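Local coordinates for KaiC-like domain-containing protein (Pyrococcus horikoshii, PDB 2EKD) that is of unknown function but belongs to a family of the P-loop NTPase clan and is named for a KaiC-like domain, at residues F[44-49]-F[116-121]; F[123-128]-F[158-163]. One frame throughout, in Å; residues are numbered along the deposited sequence.

Interaction 1. Residues F[44-49]-F[116-121]; sequences VVDDIL and NPVLGL
Asp46 and Val118 pair as neighbours in two parallel strands, 44-48 and 116-119, whose axes diverge by only 9° and approach to 4.8 Å. Three backbone hydrogen bonds fix the register: Asp46 N gives to Pro117 O (2.9 Å), Asp46 O receives Leu119 N, and Ile48 N gives to Leu119 O. Asp46 thus bonds, through its N-H and its carbonyl, to the two residues either side of Val118.

A side chain extends the bonding past Pro117, which has no N-H. Asn116, with CG anti to its backbone N (chi1 -175°), swings ND2 across to Val44 O at 2.7 Å, the donor standing above that carbonyl plane. The same ND2 also makes a weak bond to Asp46 OD2 (3.1 Å), the carboxylate and amide planes being nearly perpendicular at 87°. Asp46 OD1 bonds weakly to Tyr102.

Apolar contacts lie on both faces. Val45 CG1 meets Leu119 CD1 at 4.2 Å, while beyond Asp46 the CD1 of Ile48 lies 4.0 Å from Val118 CG1 and touches Leu121 CD1. Where the strand ends, Gly120 takes backbone angles hard for other residues, and a CB there would strike Ile48 O.

Strands 73-77 and 149-156 flank the pair, consistent with the largely parallel sheet of the P-loop NTPase clan. The Asn116 amide thus spans two acceptors of the neighbouring strand: Val44 O, where proline has no N-H to offer, and, weakly, Asp46 OD2.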
ATOM      1  N   VAL F  44     -24.907 -14.089  29.580  1.00 24.43           N
ATOM      2  CA  VAL F  44     -25.044 -14.996  28.448  1.00 22.94           C
ATOM      3  C   VAL F  44     -23.950 -14.644  27.443  1.00 22.80           C
ATOM      4  O   VAL F  44     -23.879 -13.517  26.941  1.00 22.05           O
ATOM      5  CB  VAL F  44     -26.413 -14.885  27.760  1.00 23.85           C
ATOM      6  CG1 VAL F  44     -26.449 -15.787  26.529  1.00 23.38           C
ATOM      7  CG2 VAL F  44     -27.511 -15.297  28.724  1.00 25.83           C
ATOM      8  N   VAL F  45     -23.093 -15.616  27.162  1.00 21.24           N
ATOM      9  CA  VAL F  45     -21.987 -15.426  26.239  1.00 19.78           C
ATOM     10  C   VAL F  45     -22.256 -16.023  24.854  1.00 21.92           C
ATOM     11  O   VAL F  45     -22.705 -17.163  24.730  1.00 22.19           O
ATOM     12  CB  VAL F  45     -20.695 -16.077  26.802  1.00 19.18           C
ATOM     13  CG1 VAL F  45     -19.553 -15.935  25.804  1.00 18.59           C
ATOM     14  CG2 VAL F  45     -20.325 -15.446  28.141  1.00 14.59           C
ATOM     15  N   ASP F  46     -22.005 -15.237  23.815  1.00 22.04           N
ATOM     16  CA  ASP F  46     -22.148 -15.726  22.450  1.00 23.16           C
ATOM     17  C   ASP F  46     -20.710 -16.072  22.062  1.00 22.36           C
ATOM     18  O   ASP F  46     -19.874 -15.188  21.854  1.00 22.59           O
ATOM     19  CB  ASP F  46     -22.725 -14.651  21.528  1.00 23.59           C
ATOM     20  CG  ASP F  46     -24.188 -14.374  21.810  1.00 28.01           C
ATOM     21  OD1 ASP F  46     -24.918 -15.335  22.131  1.00 32.56           O
ATOM     22  OD2 ASP F  46     -24.618 -13.208  21.701  1.00 29.16           O
ATOM     23  N   ASP F  47     -20.431 -17.366  22.002  1.00 21.28           N
ATOM     24  CA  ASP F  47     -19.097 -17.863  21.703  1.00 20.88           C
ATOM     25  C   ASP F  47     -18.894 -18.211  20.231  1.00 19.57           C
ATOM     26  O   ASP F  47     -19.354 -19.250  19.746  1.00 17.75           O
ATOM     27  CB  ASP F  47     -18.824 -19.070  22.602  1.00 22.09           C
ATOM     28  CG  ASP F  47     -17.475 -19.694  22.358  1.00 24.17           C
ATOM     29  OD1 ASP F  47     -16.610 -19.049  21.728  1.00 25.66           O
ATOM     30  OD2 ASP F  47     -17.281 -20.837  22.820  1.00 26.84           O
ATOM     31  N   ILE F  48     -18.205 -17.325  19.520  1.00 18.68           N
ATOM     32  CA  ILE F  48     -17.939 -17.536  18.104  1.00 19.44           C
ATOM     33  C   ILE F  48     -16.598 -18.228  17.900  1.00 18.58           C
ATOM     34  O   ILE F  48     -15.562 -17.766  18.384  1.00 18.33           O
ATOM     35  CB  ILE F  48     -17.924 -16.202  17.320  1.00 18.47           C
ATOM     36  CG1 ILE F  48     -19.254 -15.464  17.507  1.00 20.31           C
ATOM     37  CG2 ILE F  48     -17.688 -16.476  15.847  1.00 17.30           C
ATOM     38  CD1 ILE F  48     -19.236 -14.016  17.012  1.00 17.31           C
ATOM     39  N   LEU F  49     -16.641 -19.348  17.185  1.00 19.70           N
ATOM     40  CA  LEU F  49     -15.453 -20.130  16.864  1.00 18.00           C
ATOM     41  C   LEU F  49     -14.504 -20.410  18.025  1.00 18.57           C
ATOM     42  O   LEU F  49     -13.303 -20.166  17.932  1.00 18.99           O
ATOM     43  CB  LEU F  49     -14.704 -19.448  15.716  1.00 17.76           C
ATOM     44  CG  LEU F  49     -15.480 -19.515  14.394  1.00 20.49           C
ATOM     45  CD1 LEU F  49     -14.889 -18.562  13.360  1.00 19.03           C
ATOM     46  CD2 LEU F  49     -15.465 -20.963  13.888  1.00 18.86           C
ATOM     47  N   ASN F 116     -24.605  -9.451  27.823  1.00 22.60           N
ATOM     48  CA  ASN F 116     -24.299 -10.337  26.704  1.00 20.66           C
ATOM     49  C   ASN F 116     -22.936 -10.141  26.035  1.00 19.91           C
ATOM     50  O   ASN F 116     -22.814  -9.396  25.065  1.00 21.10           O
ATOM     51  CB  ASN F 116     -25.419 -10.170  25.662  1.00 20.00           C
ATOM     52  CG  ASN F 116     -25.290 -11.116  24.486  1.00 23.94           C
ATOM     53  OD1 ASN F 116     -25.880 -10.877  23.432  1.00 25.01           O
ATOM     54  ND2 ASN F 116     -24.533 -12.201  24.657  1.00 24.93           N
ATOM     55  N   PRO F 117     -21.889 -10.798  26.554  1.00 18.74           N
ATOM     56  CA  PRO F 117     -20.569 -10.649  25.937  1.00 18.60           C
ATOM     57  C   PRO F 117     -20.511 -11.506  24.678  1.00 17.87           C
ATOM     58  O   PRO F 117     -20.818 -12.695  24.723  1.00 16.16           O
ATOM     59  CB  PRO F 117     -19.615 -11.174  27.013  1.00 18.94           C
ATOM     60  CG  PRO F 117     -20.392 -10.963  28.302  1.00 20.94           C
ATOM     61  CD  PRO F 117     -21.769 -11.399  27.894  1.00 19.92           C
ATOM     62  N   VAL F 118     -20.137 -10.897  23.559  1.00 17.95           N
ATOM     63  CA  VAL F 118     -20.014 -11.607  22.286  1.00 16.07           C
ATOM     64  C   VAL F 118     -18.524 -11.657  21.967  1.00 16.65           C
ATOM     65  O   VAL F 118     -17.881 -10.616  21.823  1.00 16.80           O
ATOM     66  CB  VAL F 118     -20.751 -10.868  21.155  1.00 15.79           C
ATOM     67  CG1 VAL F 118     -20.612 -11.638  19.850  1.00 13.72           C
ATOM     68  CG2 VAL F 118     -22.224 -10.703  21.516  1.00 16.89           C
ATOM     69  N   LEU F 119     -17.979 -12.864  21.853  1.00 16.73           N
ATOM     70  CA  LEU F 119     -16.557 -13.033  21.595  1.00 15.75           C
ATOM     71  C   LEU F 119     -16.225 -13.660  20.240  1.00 17.68           C
ATOM     72  O   LEU F 119     -16.940 -14.539  19.749  1.00 17.74           O
ATOM     73  CB  LEU F 119     -15.941 -13.890  22.707  1.00 16.19           C
ATOM     74  CG  LEU F 119     -16.320 -13.579  24.165  1.00 16.89           C
ATOM     75  CD1 LEU F 119     -15.677 -14.613  25.090  1.00 17.55           C
ATOM     76  CD2 LEU F 119     -15.872 -12.175  24.544  1.00 13.78           C
ATOM     77  N   GLY F 120     -15.132 -13.187  19.644  1.00 16.82           N
ATOM     78  CA  GLY F 120     -14.666 -13.719  18.378  1.00 16.30           C
ATOM     79  C   GLY F 120     -15.189 -13.167  17.066  1.00 17.65           C
ATOM     80  O   GLY F 120     -14.945 -13.780  16.022  1.00 16.93           O
ATOM     81  N   LEU F 121     -15.880 -12.029  17.083  1.00 16.46           N
ATOM     82  CA  LEU F 121     -16.419 -11.469  15.837  1.00 16.69           C
ATOM     83  C   LEU F 121     -15.367 -11.201  14.750  1.00 16.97           C
ATOM     84  O   LEU F 121     -15.631 -11.409  13.555  1.00 14.40           O
ATOM     85  CB  LEU F 121     -17.177 -10.168  16.104  1.00 17.52           C
ATOM     86  CG  LEU F 121     -18.032  -9.707  14.916  1.00 19.99           C
ATOM     87  CD1 LEU F 121     -19.247 -10.614  14.823  1.00 18.40           C
ATOM     88  CD2 LEU F 121     -18.471  -8.258  15.077  1.00 17.30           C
TER

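Interaction 2. Residues F[123-128]-F[158-163]; sequences KLILLG and NVIEKH
Two helices on one side of the central, mostly parallel sheet, 121-127 and 157-163, pack here side by side, their short segments running in nearly the same direction (crossing angle 21°) with axes 9.2 Å apart. Each follows a strand of that sheet, and His163, the last residue of its helix, reaches across to the C-terminal end of the other.

A first torsion of 174° stretches the imidazole out from its own helix over the last turn of 123-127. Its face receives Leu126 CA, 3.9 Å from the ring centroid and 6° off the normal, a CH-pi contact. In the ring plane, NE2 donates to Gly128 O at 3.0 Å, approaching almost in line with the carbonyl bond. Ile125 O lies just 2.9 Å from NE2, but at a poor angle for bonding; it accepts instead from Asn133, whose ND2 also bonds weakly to Gly128 O.

Away from the imidazole the contact is apolar. Ile125 CD1 meets Ile160 CD1 at 3.8 Å, the two side chains slanting past each other, and Leu126 CB rests on Val159 CG1 at 4.1 Å. Leu170 of a second subunit packs on both Leu126 and Val159, so this seam continues into the subunit interface.

A leucine in place of His163 would probably leave Gly128 O without its imidazole donor and the Leu126 backbone without the flat ring against it. The NE2 bond to Gly128 O joins the end of one helix to the turn just past the end of the other, and the nearby Ile125 and Gly128 carbonyls are likely to favour the proton on NE2.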
ATOM      1  N   LYS F 123     -12.956 -12.859  13.891  1.00 18.03           N
ATOM      2  CA  LYS F 123     -12.632 -14.081  13.153  1.00 20.34           C
ATOM      3  C   LYS F 123     -13.550 -14.245  11.942  1.00 20.16           C
ATOM      4  O   LYS F 123     -13.090 -14.593  10.852  1.00 20.54           O
ATOM      5  CB  LYS F 123     -12.742 -15.313  14.063  1.00 19.26           C
ATOM      6  CG  LYS F 123     -11.664 -15.382  15.133  1.00 20.37           C
ATOM      7  CD  LYS F 123     -11.891 -16.548  16.084  1.00 23.37           C
ATOM      8  CE  LYS F 123     -10.841 -16.564  17.197  1.00 25.41           C
ATOM      9  NZ  LYS F 123     -10.964 -17.758  18.090  1.00 26.04           N
ATOM     10  N   LEU F 124     -14.842 -13.991  12.132  1.00 19.30           N
ATOM     11  CA  LEU F 124     -15.808 -14.105  11.038  1.00 21.03           C
ATOM     12  C   LEU F 124     -15.455 -13.135   9.926  1.00 21.24           C
ATOM     13  O   LEU F 124     -15.638 -13.424   8.740  1.00 21.64           O
ATOM     14  CB  LEU F 124     -17.219 -13.779  11.521  1.00 20.41           C
ATOM     15  CG  LEU F 124     -17.871 -14.733  12.515  1.00 24.90           C
ATOM     16  CD1 LEU F 124     -19.287 -14.222  12.850  1.00 21.77           C
ATOM     17  CD2 LEU F 124     -17.922 -16.132  11.906  1.00 23.90           C
ATOM     18  N   ILE F 125     -14.961 -11.973  10.328  1.00 19.14           N
ATOM     19  CA  ILE F 125     -14.591 -10.934   9.394  1.00 19.25           C
ATOM     20  C   ILE F 125     -13.289 -11.265   8.675  1.00 20.22           C
ATOM     21  O   ILE F 125     -13.180 -11.067   7.466  1.00 19.19           O
ATOM     22  CB  ILE F 125     -14.458  -9.589  10.130  1.00 19.29           C
ATOM     23  CG1 ILE F 125     -15.844  -9.141  10.598  1.00 18.47           C
ATOM     24  CG2 ILE F 125     -13.797  -8.553   9.226  1.00 17.11           C
ATOM     25  CD1 ILE F 125     -15.835  -7.924  11.492  1.00 20.13           C
ATOM     26  N   LEU F 126     -12.306 -11.766   9.419  1.00 20.14           N
ATOM     27  CA  LEU F 126     -11.021 -12.119   8.827  1.00 20.31           C
ATOM     28  C   LEU F 126     -11.198 -13.207   7.768  1.00 22.02           C
ATOM     29  O   LEU F 126     -10.485 -13.223   6.764  1.00 25.02           O
ATOM     30  CB  LEU F 126     -10.051 -12.612   9.908  1.00 17.66           C
ATOM     31  CG  LEU F 126      -8.671 -13.097   9.446  1.00 17.11           C
ATOM     32  CD1 LEU F 126      -7.955 -11.959   8.715  1.00 16.74           C
ATOM     33  CD2 LEU F 126      -7.843 -13.555  10.645  1.00 12.86           C
ATOM     34  N   LEU F 127     -12.155 -14.101   7.992  1.00 20.84           N
ATOM     35  CA  LEU F 127     -12.417 -15.208   7.074  1.00 23.35           C
ATOM     36  C   LEU F 127     -13.220 -14.867   5.822  1.00 23.65           C
ATOM     37  O   LEU F 127     -13.138 -15.581   4.824  1.00 22.10           O
ATOM     38  CB  LEU F 127     -13.141 -16.333   7.816  1.00 26.02           C
ATOM     39  CG  LEU F 127     -12.318 -17.136   8.828  1.00 28.40           C
ATOM     40  CD1 LEU F 127     -13.249 -17.796   9.839  1.00 29.16           C
ATOM     41  CD2 LEU F 127     -11.479 -18.171   8.090  1.00 28.17           C
ATOM     42  N   GLY F 128     -13.999 -13.790   5.865  1.00 22.45           N
ATOM     43  CA  GLY F 128     -14.811 -13.453   4.713  1.00 20.21           C
ATOM     44  C   GLY F 128     -14.364 -12.294   3.847  1.00 19.67           C
ATOM     45  O   GLY F 128     -13.488 -11.505   4.222  1.00 20.36           O
ATOM     46  N   ASN F 158      -7.071  -4.485  15.462  1.00 19.64           N
ATOM     47  CA  ASN F 158      -6.073  -4.594  14.403  1.00 20.28           C
ATOM     48  C   ASN F 158      -6.397  -5.666  13.375  1.00 20.11           C
ATOM     49  O   ASN F 158      -6.132  -5.488  12.185  1.00 21.44           O
ATOM     50  CB  ASN F 158      -4.689  -4.861  14.996  1.00 23.54           C
ATOM     51  CG  ASN F 158      -4.180  -3.700  15.826  1.00 28.25           C
ATOM     52  OD1 ASN F 158      -4.516  -2.542  15.564  1.00 32.14           O
ATOM     53  ND2 ASN F 158      -3.349  -4.000  16.822  1.00 30.48           N
ATOM     54  N   VAL F 159      -6.950  -6.782  13.834  1.00 16.80           N
ATOM     55  CA  VAL F 159      -7.319  -7.856  12.933  1.00 17.25           C
ATOM     56  C   VAL F 159      -8.366  -7.362  11.932  1.00 19.90           C
ATOM     57  O   VAL F 159      -8.268  -7.652  10.742  1.00 20.84           O
ATOM     58  CB  VAL F 159      -7.886  -9.063  13.709  1.00 15.57           C
ATOM     59  CG1 VAL F 159      -8.543 -10.039  12.753  1.00 18.41           C
ATOM     60  CG2 VAL F 159      -6.770  -9.756  14.471  1.00 16.62           C
ATOM     61  N   ILE F 160      -9.365  -6.617  12.403  1.00 19.64           N
ATOM     62  CA  ILE F 160     -10.399  -6.106  11.500  1.00 21.02           C
ATOM     63  C   ILE F 160      -9.841  -4.951  10.662  1.00 22.62           C
ATOM     64  O   ILE F 160     -10.013  -4.906   9.445  1.00 22.26           O
ATOM     65  CB  ILE F 160     -11.642  -5.584  12.273  1.00 19.22           C
ATOM     66  CG1 ILE F 160     -12.272  -6.713  13.094  1.00 18.28           C
ATOM     67  CG2 ILE F 160     -12.649  -5.022  11.291  1.00 15.02           C
ATOM     68  CD1 ILE F 160     -13.478  -6.272  13.921  1.00 17.22           C
ATOM     69  N   GLU F 161      -9.164  -4.025  11.330  1.00 24.15           N
ATOM     70  CA  GLU F 161      -8.577  -2.861  10.673  1.00 27.31           C
ATOM     71  C   GLU F 161      -7.648  -3.238   9.515  1.00 26.78           C
ATOM     72  O   GLU F 161      -7.769  -2.704   8.411  1.00 26.00           O
ATOM     73  CB  GLU F 161      -7.826  -2.032  11.720  1.00 29.98           C
ATOM     74  CG  GLU F 161      -6.874  -0.965  11.187  1.00 40.42           C
ATOM     75  CD  GLU F 161      -7.577   0.178  10.489  1.00 44.02           C
ATOM     76  OE1 GLU F 161      -8.608   0.652  11.013  1.00 49.24           O
ATOM     77  OE2 GLU F 161      -7.086   0.614   9.423  1.00 46.68           O
ATOM     78  N   LYS F 162      -6.737  -4.173   9.762  1.00 27.18           N
ATOM     79  CA  LYS F 162      -5.785  -4.594   8.739  1.00 29.09           C
ATOM     80  C   LYS F 162      -6.380  -5.495   7.655  1.00 28.73           C
ATOM     81  O   LYS F 162      -5.851  -5.563   6.547  1.00 31.14           O
ATOM     82  CB  LYS F 162      -4.582  -5.265   9.410  1.00 30.94           C
ATOM     83  CG  LYS F 162      -3.914  -4.354  10.439  1.00 33.87           C
ATOM     84  CD  LYS F 162      -2.774  -5.039  11.168  1.00 38.68           C
ATOM     85  CE  LYS F 162      -2.169  -4.139  12.243  1.00 41.29           C
ATOM     86  NZ  LYS F 162      -1.764  -2.801  11.708  1.00 43.39           N
ATOM     87  N   HIS F 163      -7.475  -6.184   7.965  1.00 27.04           N
ATOM     88  CA  HIS F 163      -8.128  -7.043   6.979  1.00 25.69           C
ATOM     89  C   HIS F 163      -8.990  -6.172   6.065  1.00 25.96           C
ATOM     90  O   HIS F 163      -8.943  -6.304   4.844  1.00 27.12           O
ATOM     91  CB  HIS F 163      -9.013  -8.082   7.668  1.00 23.47           C
ATOM     92  CG  HIS F 163      -9.817  -8.913   6.717  1.00 22.99           C
ATOM     93  ND1 HIS F 163      -9.246  -9.838   5.867  1.00 23.25           N
ATOM     94  CD2 HIS F 163     -11.151  -8.966   6.491  1.00 20.90           C
ATOM     95  CE1 HIS F 163     -10.194 -10.430   5.162  1.00 23.27           C
ATOM     96  NE2 HIS F 163     -11.361  -9.919   5.523  1.00 25.43           N
TER

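Interaction 1 comes first along the chain and closes before interaction 2 opens; their centres lie about 16 Å apart. Strand 114-119 leads almost directly into helix 121-127, so the second segment of interaction 1 and the first of interaction 2 are successive parts of one strand-helix unit. Interaction 1 sits about 5 Å from the centre of the chain, within the sheet, whereas interaction 2 is in the helical layer, about 16 Å from that centre, beside a second subunit. They meet where Ile48 CG2 packs on Leu124 CG (3.8 Å) and Leu49 on Leu127. The strand-helix connection therefore links the core sheet to the helices of a subunit interface.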